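Long-range contact in HD domain protein (Enterococcus faecalis, PDB 4LRL), which probably hydrolyses deoxyribonucleoside triphosphates to deoxyribonucleosides and triphosphate, as an allosterically regulated HD-domain phosphohydrolase: residues Arg259-Phe268 with Ser391-Tyr399. Sequence-based numbering, arbitrary orientation. Where two conformers were deposited one is given.
Sequences RYQMYVQVYF and SYDLPYDFY. With TTP (thymidine-5'-triphosphate), chain S.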
loop_
_atom_site.group_PDB
_atom_site.type_symbol
_atom_site.label_atom_id
_atom_site.label_comp_id
_atom_site.label_asym_id
_atom_site.label_seq_id
_atom_site.Cartn_x
_atom_site.Cartn_y
_atom_site.Cartn_z
ATOM N N ARG C 259 7.447 16.533 0.645
ATOM C CA ARG C 259 8.105 17.387 1.608
ATOM C C ARG C 259 7.111 18.416 2.124
ATOM O O ARG C 259 6.913 18.533 3.330
ATOM C CB ARG C 259 9.314 18.070 0.963
ATOM C CG ARG C 259 10.305 18.661 1.943
ATOM C CD ARG C 259 11.512 19.245 1.219
ATOM N NE ARG C 259 12.032 20.441 1.883
ATOM C CZ ARG C 259 13.144 21.077 1.508
ATOM N NH1 ARG C 259 13.865 20.616 0.493
ATOM N NH2 ARG C 259 13.555 22.164 2.160
ATOM N N TYR C 260 6.448 19.105 1.199
ATOM C CA TYR C 260 5.481 20.159 1.516
ATOM C C TYR C 260 4.289 19.618 2.306
ATOM O O TYR C 260 3.892 20.187 3.322
ATOM C CB TYR C 260 5.013 20.849 0.223
ATOM C CG TYR C 260 3.771 21.724 0.347
ATOM C CD1 TYR C 260 3.868 23.053 0.727
ATOM C CD2 TYR C 260 2.501 21.220 0.063
ATOM C CE1 TYR C 260 2.747 23.854 0.836
ATOM C CE2 TYR C 260 1.376 22.018 0.166
ATOM C CZ TYR C 260 1.506 23.335 0.552
ATOM O OH TYR C 260 0.389 24.135 0.658
ATOM N N GLN C 261 3.708 18.519 1.824
ATOM C CA GLN C 261 2.544 17.945 2.523
ATOM C C GLN C 261 2.841 17.399 3.921
ATOM O O GLN C 261 2.003 17.560 4.820
ATOM C CB GLN C 261 1.693 16.995 1.655
ATOM C CG GLN C 261 2.403 15.802 1.067
ATOM C CD GLN C 261 1.679 15.214 -0.146
ATOM O OE1 GLN C 261 0.559 15.612 -0.489
ATOM N NE2 GLN C 261 2.333 14.256 -0.810
ATOM N N MET C 262 4.033 16.817 4.124
ATOM C CA MET C 262 4.478 16.416 5.471
ATOM C C MET C 262 4.572 17.629 6.429
ATOM O O MET C 262 4.047 17.572 7.546
ATOM C CB MET C 262 5.805 15.649 5.436
ATOM C CG MET C 262 5.739 14.194 4.936
ATOM S SD MET C 262 4.636 13.071 5.858
ATOM C CE MET C 262 5.373 13.249 7.489
ATOM N N TYR C 263 5.232 18.708 5.990
ATOM C CA TYR C 263 5.309 19.969 6.752
ATOM C C TYR C 263 3.940 20.425 7.226
ATOM O O TYR C 263 3.709 20.516 8.434
ATOM C CB TYR C 263 5.922 21.099 5.919
ATOM C CG TYR C 263 7.427 21.052 5.723
ATOM C CD1 TYR C 263 8.121 19.840 5.704
ATOM C CD2 TYR C 263 8.151 22.227 5.504
ATOM C CE1 TYR C 263 9.492 19.794 5.509
ATOM C CE2 TYR C 263 9.532 22.193 5.299
ATOM C CZ TYR C 263 10.191 20.963 5.308
ATOM O OH TYR C 263 11.551 20.898 5.101
ATOM N N VAL C 264 3.039 20.688 6.267
ATOM C CA VAL C 264 1.721 21.271 6.547
ATOM C C VAL C 264 0.777 20.357 7.331
ATOM O O VAL C 264 0.001 20.842 8.152
ATOM C CB VAL C 264 0.996 21.828 5.272
ATOM C CG1 VAL C 264 1.773 22.980 4.666
ATOM C CG2 VAL C 264 0.743 20.742 4.231
ATOM N N GLN C 265 0.858 19.050 7.090
ATOM C CA GLN C 265 -0.071 18.089 7.676
ATOM C C GLN C 265 0.442 17.500 8.979
ATOM O O GLN C 265 -0.352 17.168 9.864
ATOM C CB GLN C 265 -0.377 16.958 6.696
ATOM C CG GLN C 265 -1.323 17.367 5.579
ATOM C CD GLN C 265 -1.226 16.473 4.341
ATOM O OE1 GLN C 265 -0.801 15.314 4.417
ATOM N NE2 GLN C 265 -1.629 17.019 3.187
ATOM N N VAL C 266 1.758 17.363 9.094
ATOM C CA VAL C 266 2.335 16.684 10.248
ATOM C C VAL C 266 3.183 17.610 11.128
ATOM O O VAL C 266 2.773 17.942 12.240
ATOM C CB VAL C 266 3.125 15.416 9.828
ATOM C CG1 VAL C 266 3.824 14.759 11.037
ATOM C CG2 VAL C 266 2.194 14.441 9.130
ATOM N N TYR C 267 4.333 18.043 10.620
ATOM C CA TYR C 267 5.289 18.792 11.427
ATOM C C TYR C 267 4.708 20.078 12.012
ATOM O O TYR C 267 5.064 20.454 13.125
ATOM C CB TYR C 267 6.599 19.077 10.654
ATOM C CG TYR C 267 7.257 17.842 10.033
ATOM C CD1 TYR C 267 7.887 17.915 8.794
ATOM C CD2 TYR C 267 7.234 16.604 10.679
ATOM C CE1 TYR C 267 8.483 16.798 8.219
ATOM C CE2 TYR C 267 7.820 15.480 10.102
ATOM C CZ TYR C 267 8.444 15.590 8.871
ATOM O OH TYR C 267 9.028 14.482 8.292
ATOM N N PHE C 268 3.815 20.733 11.273
ATOM C CA PHE C 268 3.265 22.018 11.700
ATOM C C PHE C 268 1.949 21.886 12.467
ATOM O O PHE C 268 1.322 22.898 12.779
ATOM C CB PHE C 268 3.055 22.963 10.509
ATOM C CG PHE C 268 4.329 23.370 9.797
ATOM C CD1 PHE C 268 5.586 23.084 10.333
ATOM C CD2 PHE C 268 4.262 24.077 8.595
ATOM C CE1 PHE C 268 6.752 23.482 9.679
ATOM C CE2 PHE C 268 5.420 24.482 7.932
ATOM C CZ PHE C 268 6.669 24.176 8.477
ATOM N N SER C 391 5.413 28.446 12.712
ATOM C CA SER C 391 6.050 27.281 12.139
ATOM C C SER C 391 7.462 27.607 11.636
ATOM O O SER C 391 8.295 26.710 11.533
ATOM C CB SER C 391 5.184 26.673 11.039
ATOM O OG SER C 391 4.910 27.605 10.014
ATOM N N TYR C 392 7.724 28.888 11.357
ATOM C CA TYR C 392 9.058 29.357 10.948
ATOM C C TYR C 392 10.115 28.996 11.983
ATOM O O TYR C 392 11.283 28.805 11.645
ATOM C CB TYR C 392 9.081 30.879 10.749
ATOM C CG TYR C 392 8.553 31.380 9.419
ATOM C CD1 TYR C 392 9.077 30.909 8.211
ATOM C CD2 TYR C 392 7.555 32.363 9.370
ATOM C CE1 TYR C 392 8.604 31.383 6.983
ATOM C CE2 TYR C 392 7.077 32.848 8.143
ATOM C CZ TYR C 392 7.607 32.350 6.955
ATOM O OH TYR C 392 7.145 32.816 5.740
ATOM N N ASP C 393 9.690 28.911 13.240
ATOM C CA ASP C 393 10.559 28.548 14.351
ATOM C C ASP C 393 10.939 27.061 14.375
ATOM O O ASP C 393 11.862 26.668 15.098
ATOM C CB ASP C 393 9.891 28.932 15.686
ATOM C CG ASP C 393 9.640 30.442 15.814
ATOM O OD1 ASP C 393 10.388 31.232 15.178
ATOM O OD2 ASP C 393 8.695 30.829 16.549
ATOM N N LEU C 394 10.234 26.229 13.609
ATOM C CA LEU C 394 10.475 24.782 13.670
ATOM C C LEU C 394 11.630 24.373 12.746
ATOM O O LEU C 394 11.901 25.070 11.769
ATOM C CB LEU C 394 9.188 23.980 13.399
ATOM C CG LEU C 394 8.071 24.130 14.455
ATOM C CD1 LEU C 394 6.753 23.520 13.974
ATOM C CD2 LEU C 394 8.464 23.568 15.839
ATOM N N PRO C 395 12.321 23.255 13.068
ATOM C CA PRO C 395 13.513 22.840 12.332
ATOM C C PRO C 395 13.213 22.220 10.958
ATOM O O PRO C 395 13.797 21.195 10.593
ATOM C CB PRO C 395 14.151 21.808 13.269
ATOM C CG PRO C 395 13.012 21.232 14.007
ATOM C CD PRO C 395 12.051 22.358 14.208
ATOM N N TYR C 396 12.317 22.852 10.207
ATOM C CA TYR C 396 11.978 22.403 8.860
ATOM C C TYR C 396 12.011 23.575 7.873
ATOM O O TYR C 396 11.129 24.430 7.875
ATOM C CB TYR C 396 10.623 21.689 8.861
ATOM C CG TYR C 396 10.598 20.490 9.782
ATOM C CD1 TYR C 396 11.145 19.272 9.380
ATOM C CD2 TYR C 396 10.055 20.577 11.061
ATOM C CE1 TYR C 396 11.142 18.171 10.220
ATOM C CE2 TYR C 396 10.045 19.477 11.911
ATOM C CZ TYR C 396 10.591 18.277 11.481
ATOM O OH TYR C 396 10.598 17.182 12.309
ATOM N N ASP C 397 13.056 23.611 7.049
ATOM C CA ASP C 397 13.259 24.679 6.075
ATOM C C ASP C 397 12.534 24.409 4.750
ATOM O O ASP C 397 12.493 23.273 4.271
ATOM C CB ASP C 397 14.756 24.885 5.830
ATOM C CG ASP C 397 15.416 23.689 5.163
ATOM O OD1 ASP C 397 15.269 22.550 5.659
ATOM O OD2 ASP C 397 16.089 23.890 4.135
ATOM N N PHE C 398 11.960 25.461 4.171
ATOM C CA PHE C 398 11.286 25.366 2.877
ATOM C C PHE C 398 12.290 25.420 1.736
ATOM O O PHE C 398 13.400 25.933 1.906
ATOM C CB PHE C 398 10.271 26.497 2.714
ATOM C CG PHE C 398 9.018 26.304 3.511
ATOM C CD1 PHE C 398 8.002 25.475 3.042
ATOM C CD2 PHE C 398 8.849 26.948 4.729
ATOM C CE1 PHE C 398 6.833 25.293 3.776
ATOM C CE2 PHE C 398 7.682 26.770 5.474
ATOM C CZ PHE C 398 6.674 25.941 4.994
ATOM N N TYR C 399 11.896 24.894 0.577
ATOM C CA TYR C 399 12.731 24.990 -0.612
ATOM C C TYR C 399 12.690 26.407 -1.201
ATOM O O TYR C 399 11.681 26.822 -1.762
ATOM C CB TYR C 399 12.346 23.929 -1.657
ATOM C CG TYR C 399 13.299 23.891 -2.829
ATOM C CD1 TYR C 399 14.669 23.713 -2.626
ATOM C CD2 TYR C 399 12.842 24.049 -4.138
ATOM C CE1 TYR C 399 15.569 23.697 -3.698
ATOM C CE2 TYR C 399 13.729 24.026 -5.221
ATOM C CZ TYR C 399 15.095 23.854 -4.990
ATOM O OH TYR C 399 15.994 23.836 -6.038
HETATM P PA TTP S . -7.515 16.516 13.412
HETATM O O1A TTP S . -8.269 16.268 14.692
HETATM O O2A TTP S . -6.359 17.478 13.411
HETATM O O3A TTP S . -8.512 16.970 12.218
HETATM P PB TTP S . -9.987 16.383 11.848
HETATM O O1B TTP S . -9.930 14.873 11.835
HETATM O O2B TTP S . -10.415 17.041 10.555
HETATM O O3B TTP S . -10.998 16.832 13.050
HETATM P PG TTP S . -10.838 18.042 14.138
HETATM O O1G TTP S . -12.278 18.348 14.511
HETATM O O2G TTP S . -10.129 19.167 13.400
HETATM O O3G TTP S . -10.063 17.480 15.307
HETATM O "O5'" TTP S . -6.955 15.101 12.902
HETATM C "C5'" TTP S . -7.320 13.858 13.505
HETATM C "C4'" TTP S . -6.358 12.774 13.037
HETATM O "O4'" TTP S . -6.166 12.894 11.623
HETATM C "C3'" TTP S . -4.998 12.918 13.701
HETATM O "O3'" TTP S . -4.505 11.665 14.163
HETATM C "C2'" TTP S . -4.072 13.388 12.604
HETATM C "C1'" TTP S . -4.775 12.997 11.315
HETATM N N1 TTP S . -4.514 14.002 10.281
HETATM C C2 TTP S . -4.001 13.612 9.002
HETATM O O2 TTP S . -3.776 12.404 8.737
HETATM N N3 TTP S . -3.761 14.554 8.064
HETATM C C4 TTP S . -3.995 15.855 8.327
HETATM O O4 TTP S . -3.759 16.700 7.432
HETATM C C5 TTP S . -4.497 16.260 9.577
HETATM C C5M TTP S . -4.770 17.714 9.902
HETATM C C6 TTP S . -4.749 15.302 10.552
#
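The flat rings of Y267 and Y396 suit an offset stack, planes 6° and centroids 4.0 Å apart; M262 O lies over the opposite face of Y267, whose OH bonds D215. Y396 also sets its CB over one face of the Y263 ring (CH-pi), while Y263 turns its edge to the face of F398, Y263 CD2 3.8 Å from F398 CE1. F268, just past helix 249-267, offers two apolar faces: the Y263 carbonyl carbon lies over one, S391 CB centrally over the other, and F398 CZ meets its edge. Serine's small CB can press on the ring while OG bonds D439 N. Y263 serves twice, its ring packing and its OH donating to D397 O (2.7 Å). R259 suits its place as a multiple donor: NH2 to D397 O (2.6 Å, 166° at the hydrogen), NE to Y263 OH. D397 OD2 makes a long salt bridge to R259 NH2, Q203 bonds both, and OD1 pairs with R208 on helix 206-219. Y396 nears L73 and L394 nears H143, which bind dATP in another structure of this protein, and Q265 touches TTP: the contact lies between nucleotide sites. Two donors from opposite faces of its plane grip D397 O, tying helix to loop beside the aromatic cluster.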